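Local coordinates for protein FACT complex subunit SPT16 (Ashbya gossypii, PDB 6A8M) that probably acts, as a subunit of the FACT histone chaperone complex, in reorganizing nucleosomes during transcription, replication and DNA repair, here represented by its N-terminal peptidase-like domain, at residues N391-N402 with A414-S425; Y46-W55 with L368-S376. All blocks are in the same frame, centred on the assembly; numbering follows the deposited sequence.

Contact 1: N391-N402 with A414-S425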
loop_
_atom_site.group_PDB
_atom_site.type_symbol
_atom_site.label_atom_id
_atom_site.label_comp_id
_atom_site.label_asym_id
_atom_site.label_seq_id
_atom_site.Cartn_x
_atom_site.Cartn_y
_atom_site.Cartn_z
ATOM N N ASN A 391 -5.731 -16.896 0.645
ATOM C CA ASN A 391 -6.699 -16.471 -0.363
ATOM C C ASN A 391 -7.212 -15.080 -0.003
ATOM O O ASN A 391 -7.519 -14.798 1.162
ATOM C CB ASN A 391 -7.851 -17.478 -0.447
ATOM C CG ASN A 391 -8.809 -17.188 -1.591
ATOM O OD1 ASN A 391 -8.472 -16.471 -2.538
ATOM N ND2 ASN A 391 -10.010 -17.763 -1.516
ATOM N N GLY A 392 -7.271 -14.201 -1.005
ATOM C CA GLY A 392 -7.682 -12.820 -0.812
ATOM C C GLY A 392 -6.553 -11.843 -0.600
ATOM O O GLY A 392 -6.795 -10.613 -0.586
ATOM N N ASP A 393 -5.332 -12.329 -0.416
ATOM C CA ASP A 393 -4.192 -11.426 -0.358
ATOM C C ASP A 393 -3.925 -10.823 -1.728
ATOM O O ASP A 393 -4.114 -11.468 -2.758
ATOM C CB ASP A 393 -2.935 -12.160 0.105
ATOM C CG ASP A 393 -2.945 -12.470 1.596
ATOM O OD1 ASP A 393 -3.864 -12.008 2.304
ATOM O OD2 ASP A 393 -2.040 -13.218 2.031
ATOM N N CYS A 394 -3.453 -9.578 -1.725
ATOM C CA CYS A 394 -3.040 -8.897 -2.941
ATOM C C CYS A 394 -1.565 -8.560 -2.817
ATOM O O CYS A 394 -1.146 -7.999 -1.800
ATOM C CB CYS A 394 -3.851 -7.618 -3.150
ATOM S SG CYS A 394 -3.484 -6.762 -4.699
ATOM N N PHE A 395 -0.787 -8.878 -3.853
ATOM C CA PHE A 395 0.652 -8.633 -3.816
ATOM C C PHE A 395 1.093 -7.671 -4.908
ATOM O O PHE A 395 0.532 -7.620 -6.011
ATOM C CB PHE A 395 1.453 -9.949 -3.962
ATOM C CG PHE A 395 1.261 -10.875 -2.816
ATOM C CD1 PHE A 395 2.103 -10.806 -1.709
ATOM C CD2 PHE A 395 0.196 -11.761 -2.812
ATOM C CE1 PHE A 395 1.895 -11.639 -0.623
ATOM C CE2 PHE A 395 -0.008 -12.606 -1.737
ATOM C CZ PHE A 395 0.841 -12.528 -0.639
ATOM N N ASN A 396 2.122 -6.895 -4.562
ATOM C CA ASN A 396 3.009 -6.247 -5.522
ATOM C C ASN A 396 4.151 -7.226 -5.775
ATOM O O ASN A 396 5.009 -7.409 -4.916
ATOM C CB ASN A 396 3.498 -4.930 -4.932
ATOM C CG ASN A 396 4.569 -4.266 -5.760
ATOM O OD1 ASN A 396 4.716 -4.555 -6.942
ATOM N ND2 ASN A 396 5.303 -3.343 -5.139
ATOM N N ILE A 397 4.130 -7.905 -6.921
ATOM C CA ILE A 397 5.215 -8.816 -7.283
ATOM C C ILE A 397 6.170 -7.999 -8.138
ATOM O O ILE A 397 5.861 -7.681 -9.293
ATOM C CB ILE A 397 4.691 -10.052 -8.033
ATOM C CG1 ILE A 397 3.645 -10.791 -7.196
ATOM C CG2 ILE A 397 5.830 -10.985 -8.421
ATOM C CD1 ILE A 397 4.211 -11.367 -5.885
ATOM N N SER A 398 7.319 -7.631 -7.558
ATOM C CA SER A 398 8.232 -6.677 -8.183
ATOM C C SER A 398 9.623 -7.279 -8.125
ATOM O O SER A 398 10.125 -7.592 -7.038
ATOM C CB SER A 398 8.203 -5.328 -7.453
ATOM O OG SER A 398 9.269 -4.492 -7.900
ATOM N N LEU A 399 10.251 -7.436 -9.276
ATOM C CA LEU A 399 11.583 -8.010 -9.269
ATOM C C LEU A 399 12.506 -7.228 -10.176
ATOM O O LEU A 399 12.088 -6.603 -11.144
ATOM C CB LEU A 399 11.599 -9.474 -9.666
ATOM C CG LEU A 399 10.612 -9.998 -10.691
ATOM C CD1 LEU A 399 11.199 -11.179 -11.408
ATOM C CD2 LEU A 399 9.366 -10.436 -9.976
ATOM N N GLY A 400 13.780 -7.275 -9.835
ATOM C CA GLY A 400 14.740 -6.434 -10.514
ATOM C C GLY A 400 16.106 -7.069 -10.483
ATOM O O GLY A 400 16.408 -7.898 -9.619
ATOM N N PHE A 401 16.917 -6.692 -11.473
ATOM C CA PHE A 401 18.327 -7.051 -11.535
ATOM C C PHE A 401 19.091 -5.754 -11.769
ATOM O O PHE A 401 18.725 -4.979 -12.660
ATOM C CB PHE A 401 18.600 -8.048 -12.660
ATOM C CG PHE A 401 17.878 -9.358 -12.497
ATOM C CD1 PHE A 401 18.431 -10.369 -11.741
ATOM C CD2 PHE A 401 16.636 -9.569 -13.089
ATOM C CE1 PHE A 401 17.763 -11.584 -11.573
ATOM C CE2 PHE A 401 15.963 -10.785 -12.924
ATOM C CZ PHE A 401 16.527 -11.785 -12.162
ATOM N N ASN A 402 20.128 -5.506 -10.977
ATOM C CA ASN A 402 20.871 -4.260 -11.112
ATOM C C ASN A 402 22.339 -4.569 -11.381
ATOM O O ASN A 402 22.799 -5.710 -11.248
ATOM C CB ASN A 402 20.692 -3.382 -9.865
ATOM C CG ASN A 402 20.977 -1.884 -10.125
ATOM O OD1 ASN A 402 21.336 -1.476 -11.232
ATOM N ND2 ASN A 402 20.795 -1.069 -9.092
ATOM N N ALA A 414 19.914 -2.483 -16.449
ATOM C CA ALA A 414 19.200 -3.043 -15.315
ATOM C C ALA A 414 17.861 -3.489 -15.862
ATOM O O ALA A 414 17.464 -3.097 -16.964
ATOM C CB ALA A 414 19.036 -2.035 -14.164
ATOM N N LEU A 415 17.187 -4.337 -15.105
ATOM C CA LEU A 415 15.911 -4.892 -15.534
ATOM C C LEU A 415 14.945 -4.843 -14.374
ATOM O O LEU A 415 15.315 -5.150 -13.239
ATOM C CB LEU A 415 16.038 -6.361 -16.005
ATOM C CG LEU A 415 17.018 -6.581 -17.160
ATOM C CD1 LEU A 415 17.262 -8.075 -17.380
ATOM C CD2 LEU A 415 16.494 -5.929 -18.443
ATOM N N GLN A 416 13.688 -4.518 -14.658
ATOM C CA GLN A 416 12.724 -4.509 -13.578
ATOM C C GLN A 416 11.329 -4.743 -14.135
ATOM O O GLN A 416 10.941 -4.136 -15.130
ATOM C CB GLN A 416 12.787 -3.189 -12.800
ATOM C CG GLN A 416 11.856 -3.155 -11.618
ATOM C CD GLN A 416 12.153 -1.992 -10.715
ATOM O OE1 GLN A 416 12.103 -0.817 -11.148
ATOM N NE2 GLN A 416 12.501 -2.296 -9.473
ATOM N N LEU A 417 10.569 -5.604 -13.462
ATOM C CA LEU A 417 9.209 -5.908 -13.877
ATOM C C LEU A 417 8.364 -6.025 -12.622
ATOM O O LEU A 417 8.776 -6.703 -11.682
ATOM C CB LEU A 417 9.182 -7.233 -14.652
ATOM C CG LEU A 417 7.881 -7.650 -15.320
ATOM C CD1 LEU A 417 7.555 -6.681 -16.463
ATOM C CD2 LEU A 417 7.993 -9.085 -15.827
ATOM N N ALA A 418 7.189 -5.393 -12.610
ATOM C CA ALA A 418 6.284 -5.533 -11.472
ATOM C C ALA A 418 4.844 -5.586 -11.952
ATOM O O ALA A 418 4.473 -4.917 -12.914
ATOM C CB ALA A 418 6.460 -4.380 -10.449
ATOM N N ASP A 419 4.025 -6.381 -11.254
ATOM C CA ASP A 419 2.599 -6.450 -11.520
ATOM C C ASP A 419 1.857 -6.643 -10.210
ATOM O O ASP A 419 2.408 -7.157 -9.232
ATOM C CB ASP A 419 2.251 -7.589 -12.497
ATOM C CG ASP A 419 2.535 -7.207 -13.938
ATOM O OD1 ASP A 419 1.795 -6.365 -14.475
ATOM O OD2 ASP A 419 3.506 -7.727 -14.520
ATOM N N THR A 420 0.588 -6.242 -10.212
ATOM C CA THR A 420 -0.290 -6.434 -9.062
ATOM C C THR A 420 -1.044 -7.751 -9.223
ATOM O O THR A 420 -1.642 -8.006 -10.271
ATOM C CB THR A 420 -1.240 -5.249 -8.953
ATOM O OG1 THR A 420 -0.442 -4.057 -8.841
ATOM C CG2 THR A 420 -2.159 -5.369 -7.745
ATOM N N VAL A 421 -0.981 -8.600 -8.203
ATOM C CA VAL A 421 -1.523 -9.955 -8.284
ATOM C C VAL A 421 -2.461 -10.190 -7.108
ATOM O O VAL A 421 -2.067 -10.005 -5.951
ATOM C CB VAL A 421 -0.407 -11.017 -8.282
ATOM C CG1 VAL A 421 -1.021 -12.428 -8.380
ATOM C CG2 VAL A 421 0.611 -10.765 -9.413
ATOM N N GLN A 422 -3.675 -10.628 -7.403
ATOM C CA GLN A 422 -4.704 -10.903 -6.417
ATOM C C GLN A 422 -4.856 -12.408 -6.263
ATOM O O GLN A 422 -5.060 -13.109 -7.251
ATOM C CB GLN A 422 -6.036 -10.298 -6.863
ATOM C CG GLN A 422 -7.194 -10.665 -5.971
ATOM C CD GLN A 422 -7.131 -9.948 -4.632
ATOM O OE1 GLN A 422 -7.021 -8.718 -4.573
ATOM N NE2 GLN A 422 -7.200 -10.709 -3.549
ATOM N N LEU A 423 -4.784 -12.908 -5.029
ATOM C CA LEU A 423 -5.138 -14.305 -4.779
ATOM C C LEU A 423 -6.647 -14.413 -4.720
ATOM O O LEU A 423 -7.277 -13.747 -3.892
ATOM C CB LEU A 423 -4.535 -14.807 -3.466
ATOM C CG LEU A 423 -3.130 -15.403 -3.463
ATOM C CD1 LEU A 423 -3.061 -16.682 -4.320
ATOM C CD2 LEU A 423 -2.147 -14.374 -3.948
ATOM N N THR A 424 -7.228 -15.248 -5.581
ATOM C CA THR A 424 -8.648 -15.565 -5.551
ATOM C C THR A 424 -8.852 -17.065 -5.368
ATOM O O THR A 424 -7.904 -17.859 -5.392
ATOM C CB THR A 424 -9.352 -15.116 -6.840
ATOM O OG1 THR A 424 -9.025 -16.024 -7.892
ATOM C CG2 THR A 424 -8.882 -13.726 -7.233
ATOM N N SER A 425 -10.116 -17.456 -5.191
ATOM C CA SER A 425 -10.403 -18.884 -5.074
ATOM C C SER A 425 -10.004 -19.626 -6.344
ATOM O O SER A 425 -9.660 -20.812 -6.289
ATOM C CB SER A 425 -11.887 -19.114 -4.755
ATOM O OG SER A 425 -12.247 -18.549 -3.504
HETATM O O HOH W 1 6.951 -8.969 -11.206
HETATM O O HOH W 2 11.979 -4.820 -8.270
#
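Phe395 and Val421 form one of four hydrogen-bonded pairs in the antiparallel beta hairpin of strands 394-405 and 412-424, part of the M24 peptidase-like (pita-bread) fold. The axes of 394-402 and 414-424 approach to 4.6 Å, their directions 179° apart. Both backbone N-H groups of each such pair are satisfied across the ladder, nearly straight at Phe395 N to Val421 O (2.7 Å, 173°). Where Ile397 pairs with Asp419, Ile397 O takes a second proton from a water whose oxygen lies 2.9 Å from Leu417 O, to which it also donates. The carboxylate of Asp419 is satisfied from outside, by a hydrogen bond from Thr432 and salt bridges to Arg304 and Lys436. On the face bearing Ser398 and Gln416, another water lies 2.8 Å from Ser398 OG and accepts from Gln416 NE2. Leu423 CD2 meets the edge of the Phe395 ring, 3.5 Å from Phe395 CE2. At the Gly392 end of the ladder, the bend of Gln422 at chi2 (72°) brings NE2 to Leu423 O and, weakly, to Gly392 O, donating to both. Gly392 N also donates to Leu423 O, at 2.9 Å, so this oxygen is gripped by two donors arriving from opposite faces of its carbonyl plane.

Contact 2: Y46-W55 with L368-S376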
loop_
_atom_site.group_PDB
_atom_site.type_symbol
_atom_site.label_atom_id
_atom_site.label_comp_id
_atom_site.label_asym_id
_atom_site.label_seq_id
_atom_site.Cartn_x
_atom_site.Cartn_y
_atom_site.Cartn_z
ATOM N N TYR A 46 0.525 6.614 4.669
ATOM C CA TYR A 46 0.534 5.198 5.018
ATOM C C TYR A 46 0.867 4.955 6.487
ATOM O O TYR A 46 1.331 3.859 6.832
ATOM C CB TYR A 46 1.514 4.429 4.120
ATOM C CG TYR A 46 1.196 4.618 2.640
ATOM C CD1 TYR A 46 -0.045 4.271 2.132
ATOM C CD2 TYR A 46 2.123 5.184 1.776
ATOM C CE1 TYR A 46 -0.360 4.464 0.777
ATOM C CE2 TYR A 46 1.823 5.365 0.432
ATOM C CZ TYR A 46 0.597 5.014 -0.055
ATOM O OH TYR A 46 0.330 5.211 -1.385
ATOM N N GLN A 47 0.643 5.938 7.357
ATOM C CA GLN A 47 0.791 5.690 8.790
ATOM C C GLN A 47 -0.302 4.730 9.259
ATOM O O GLN A 47 -1.405 4.682 8.705
ATOM C CB GLN A 47 0.735 6.995 9.587
ATOM C CG GLN A 47 1.891 7.965 9.246
ATOM C CD GLN A 47 2.129 9.016 10.302
ATOM O OE1 GLN A 47 3.032 8.874 11.122
ATOM N NE2 GLN A 47 1.326 10.081 10.288
ATOM N N LYS A 48 0.024 3.936 10.282
ATOM C CA LYS A 48 -0.880 2.853 10.650
ATOM C C LYS A 48 -2.234 3.382 11.082
ATOM O O LYS A 48 -3.270 2.763 10.803
ATOM C CB LYS A 48 -0.263 1.999 11.754
ATOM C CG LYS A 48 1.059 1.387 11.354
ATOM C CD LYS A 48 0.913 0.444 10.184
ATOM C CE LYS A 48 2.313 0.025 9.659
ATOM N NZ LYS A 48 3.210 -0.491 10.738
ATOM N N THR A 49 -2.254 4.520 11.768
ATOM C CA THR A 49 -3.532 5.034 12.250
ATOM C C THR A 49 -4.389 5.524 11.098
ATOM O O THR A 49 -5.607 5.291 11.080
ATOM C CB THR A 49 -3.302 6.146 13.270
ATOM O OG1 THR A 49 -2.531 5.614 14.352
ATOM C CG2 THR A 49 -4.618 6.638 13.800
ATOM N N THR A 50 -3.763 6.167 10.111
ATOM C CA THR A 50 -4.490 6.568 8.908
ATOM C C THR A 50 -5.000 5.361 8.147
ATOM O O THR A 50 -6.142 5.353 7.676
ATOM C CB THR A 50 -3.589 7.423 8.013
ATOM O OG1 THR A 50 -3.207 8.601 8.721
ATOM C CG2 THR A 50 -4.317 7.801 6.695
ATOM N N ILE A 51 -4.167 4.325 8.007
ATOM C CA ILE A 51 -4.631 3.099 7.361
ATOM C C ILE A 51 -5.830 2.540 8.116
ATOM O O ILE A 51 -6.846 2.177 7.517
ATOM C CB ILE A 51 -3.485 2.076 7.268
ATOM C CG1 ILE A 51 -2.380 2.602 6.358
ATOM C CG2 ILE A 51 -3.991 0.738 6.735
ATOM C CD1 ILE A 51 -1.098 1.769 6.446
ATOM N N LEU A 52 -5.736 2.491 9.453
ATOM C CA LEU A 52 -6.835 1.974 10.256
ATOM C C LEU A 52 -8.122 2.751 9.992
ATOM O O LEU A 52 -9.196 2.149 9.829
ATOM C CB LEU A 52 -6.457 2.020 11.740
ATOM C CG LEU A 52 -7.549 1.496 12.692
ATOM C CD1 LEU A 52 -7.739 -0.015 12.565
ATOM C CD2 LEU A 52 -7.112 1.873 14.076
ATOM N N HIS A 53 -8.033 4.086 9.901
ATOM C CA HIS A 53 -9.228 4.874 9.584
ATOM C C HIS A 53 -9.777 4.508 8.218
ATOM O O HIS A 53 -10.988 4.324 8.056
ATOM C CB HIS A 53 -8.934 6.373 9.631
ATOM C CG HIS A 53 -8.857 6.914 11.017
ATOM N ND1 HIS A 53 -9.283 8.180 11.341
ATOM C CD2 HIS A 53 -8.400 6.363 12.165
ATOM C CE1 HIS A 53 -9.098 8.387 12.636
ATOM N NE2 HIS A 53 -8.550 7.302 13.155
ATOM N N ASN A 54 -8.893 4.389 7.227
ATOM C CA ASN A 54 -9.345 4.057 5.887
ATOM C C ASN A 54 -10.008 2.696 5.879
ATOM O O ASN A 54 -11.019 2.491 5.192
ATOM C CB ASN A 54 -8.174 4.099 4.915
ATOM C CG ASN A 54 -7.735 5.507 4.602
ATOM O OD1 ASN A 54 -8.523 6.444 4.711
ATOM N ND2 ASN A 54 -6.484 5.661 4.183
ATOM N N TRP A 55 -9.469 1.764 6.672
ATOM C CA TRP A 55 -10.025 0.414 6.761
ATOM C C TRP A 55 -11.365 0.406 7.492
ATOM O O TRP A 55 -12.348 -0.166 7.005
ATOM C CB TRP A 55 -9.022 -0.509 7.470
ATOM C CG TRP A 55 -9.357 -1.985 7.413
ATOM C CD1 TRP A 55 -9.481 -2.766 6.282
ATOM C CD2 TRP A 55 -9.588 -2.858 8.526
ATOM N NE1 TRP A 55 -9.775 -4.058 6.638
ATOM C CE2 TRP A 55 -9.828 -4.146 8.005
ATOM C CE3 TRP A 55 -9.580 -2.680 9.914
ATOM C CZ2 TRP A 55 -10.103 -5.245 8.819
ATOM C CZ3 TRP A 55 -9.840 -3.769 10.726
ATOM C CH2 TRP A 55 -10.111 -5.042 10.175
ATOM N N LEU A 368 3.152 -7.799 0.239
ATOM C CA LEU A 368 1.726 -7.542 0.375
ATOM C C LEU A 368 1.449 -6.060 0.133
ATOM O O LEU A 368 2.245 -5.195 0.512
ATOM C CB LEU A 368 1.269 -7.968 1.775
ATOM C CG LEU A 368 -0.172 -8.367 2.063
ATOM C CD1 LEU A 368 -0.620 -9.580 1.264
ATOM C CD2 LEU A 368 -0.269 -8.656 3.578
ATOM N N MET A 369 0.303 -5.772 -0.491
ATOM C CA MET A 369 -0.084 -4.410 -0.845
ATOM C C MET A 369 -1.584 -4.260 -0.614
ATOM O O MET A 369 -2.334 -5.234 -0.695
ATOM C CB MET A 369 0.290 -4.107 -2.316
ATOM C CG MET A 369 -0.028 -2.696 -2.825
ATOM S SD MET A 369 0.716 -2.448 -4.445
ATOM C CE MET A 369 -0.053 -3.805 -5.330
ATOM N N GLY A 370 -2.013 -3.036 -0.313
ATOM C CA GLY A 370 -3.437 -2.772 -0.118
ATOM C C GLY A 370 -3.645 -1.312 0.217
ATOM O O GLY A 370 -3.243 -0.436 -0.558
ATOM N N LEU A 371 -4.245 -1.034 1.385
ATOM C CA LEU A 371 -4.286 0.339 1.882
ATOM C C LEU A 371 -2.887 0.870 2.147
ATOM O O LEU A 371 -2.643 2.076 2.008
ATOM C CB LEU A 371 -5.132 0.404 3.157
ATOM C CG LEU A 371 -6.623 0.097 2.975
ATOM C CD1 LEU A 371 -7.341 -0.095 4.311
ATOM C CD2 LEU A 371 -7.291 1.247 2.201
ATOM N N GLU A 372 -1.963 -0.006 2.536
ATOM C CA GLU A 372 -0.547 0.330 2.654
ATOM C C GLU A 372 0.141 -0.080 1.361
ATOM O O GLU A 372 -0.033 -1.216 0.900
ATOM C CB GLU A 372 0.076 -0.397 3.845
ATOM C CG GLU A 372 1.458 0.064 4.252
ATOM C CD GLU A 372 1.845 -0.493 5.617
ATOM O OE1 GLU A 372 2.750 0.061 6.254
ATOM O OE2 GLU A 372 1.231 -1.484 6.051
ATOM N N PHE A 373 0.906 0.838 0.767
ATOM C CA PHE A 373 1.562 0.518 -0.500
ATOM C C PHE A 373 2.543 -0.636 -0.345
ATOM O O PHE A 373 2.565 -1.565 -1.173
ATOM C CB PHE A 373 2.295 1.728 -1.085
ATOM C CG PHE A 373 2.953 1.408 -2.370
ATOM C CD1 PHE A 373 2.182 1.227 -3.507
ATOM C CD2 PHE A 373 4.334 1.203 -2.451
ATOM C CE1 PHE A 373 2.760 0.882 -4.711
ATOM C CE2 PHE A 373 4.908 0.851 -3.660
ATOM C CZ PHE A 373 4.117 0.690 -4.786
ATOM N N ARG A 374 3.344 -0.613 0.716
ATOM C CA ARG A 374 4.305 -1.675 1.005
ATOM C C ARG A 374 4.164 -2.084 2.464
ATOM O O ARG A 374 4.459 -1.299 3.375
ATOM C CB ARG A 374 5.738 -1.230 0.700
ATOM C CG ARG A 374 6.774 -2.361 0.903
ATOM C CD ARG A 374 8.179 -1.842 0.699
ATOM N NE ARG A 374 9.167 -2.931 0.697
ATOM C CZ ARG A 374 9.440 -3.691 -0.367
ATOM N NH1 ARG A 374 8.798 -3.505 -1.514
ATOM N NH2 ARG A 374 10.361 -4.658 -0.271
ATOM N N ASP A 375 3.677 -3.301 2.681
ATOM C CA ASP A 375 3.567 -3.856 4.028
ATOM C C ASP A 375 4.905 -4.478 4.393
ATOM O O ASP A 375 5.231 -5.597 3.976
ATOM C CB ASP A 375 2.435 -4.867 4.081
ATOM C CG ASP A 375 2.152 -5.359 5.490
ATOM O OD1 ASP A 375 3.023 -5.237 6.386
ATOM O OD2 ASP A 375 1.054 -5.916 5.679
ATOM N N SER A 376 5.682 -3.756 5.212
ATOM C CA SER A 376 7.008 -4.205 5.607
ATOM C C SER A 376 6.982 -5.437 6.487
ATOM O O SER A 376 8.033 -6.048 6.689
ATOM C CB SER A 376 7.728 -3.080 6.336
ATOM O OG SER A 376 7.867 -1.983 5.450
HETATM O O HOH W 3 -4.065 4.322 4.039
#
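Tyr46 and Glu372 bring their backbones to 5.5 Å between CA atoms, and Ile51 and Leu371 to 6.1 Å; no direct hydrogen bond crosses. The first turns of helix 48-57, with Gln47 at the N-cap, thus meet an irregular loop, and the N-terminal lobe meets the M24 peptidase-like domain. Leu371 lies against the helix: CD1 is 3.6 Å from Trp55 CB, CD2 nears Asn54 CB, and CB faces Ile51 CG2. Its carbonyl O sits at the Tyr46 ring edge, 3.4 Å from CD1, while Phe373 N lies over one face, offset toward the rim. Phe373 CB makes a CH-pi contact, 4.1 Å from the Tyr46 ring centroid and 23° off its normal; with Phe373 CG anti to the backbone N (chi1 -180°), the phenyl leads away. Tyr46 OH bonds to Ala257 O. A serine in place of Tyr46 would probably leave Phe373 CB without its aromatic cover and Ala257 O without this hydroxyl partner. Glu372 runs extended, with its CB 3.6 Å from Ile51 CD1 and OE1 3.4 Å from Lys48 CE, yet Lys48 NZ stays 4.5 Å from OE1. The lobe-to-domain contact therefore probably depends on apolar fit, the Lys48-Glu372 pair adding at most a longer-range attraction.

Contact 1 and contact 2 have centres about 17 Å apart, and both segments of contact 2 precede those of contact 1 in sequence. They meet where the start of 368-376 runs beside the start of 391-402: Met369 N and Cys394 O, 3.0 Å apart, form a probable hydrogen bond. Packing backs this junction, with Leu368 CD1 3.7 Å from Asp393 CB and Met369 CE 3.5 Å from Thr420 OG1. Strand 364-368 is the sheet neighbour of strand 394-405, so the loop carrying Leu371 to the N-terminal lobe emerges directly from the sheet containing the hairpin. Strand 298-308 touches side chains of both contacts within the peptidase-like domain.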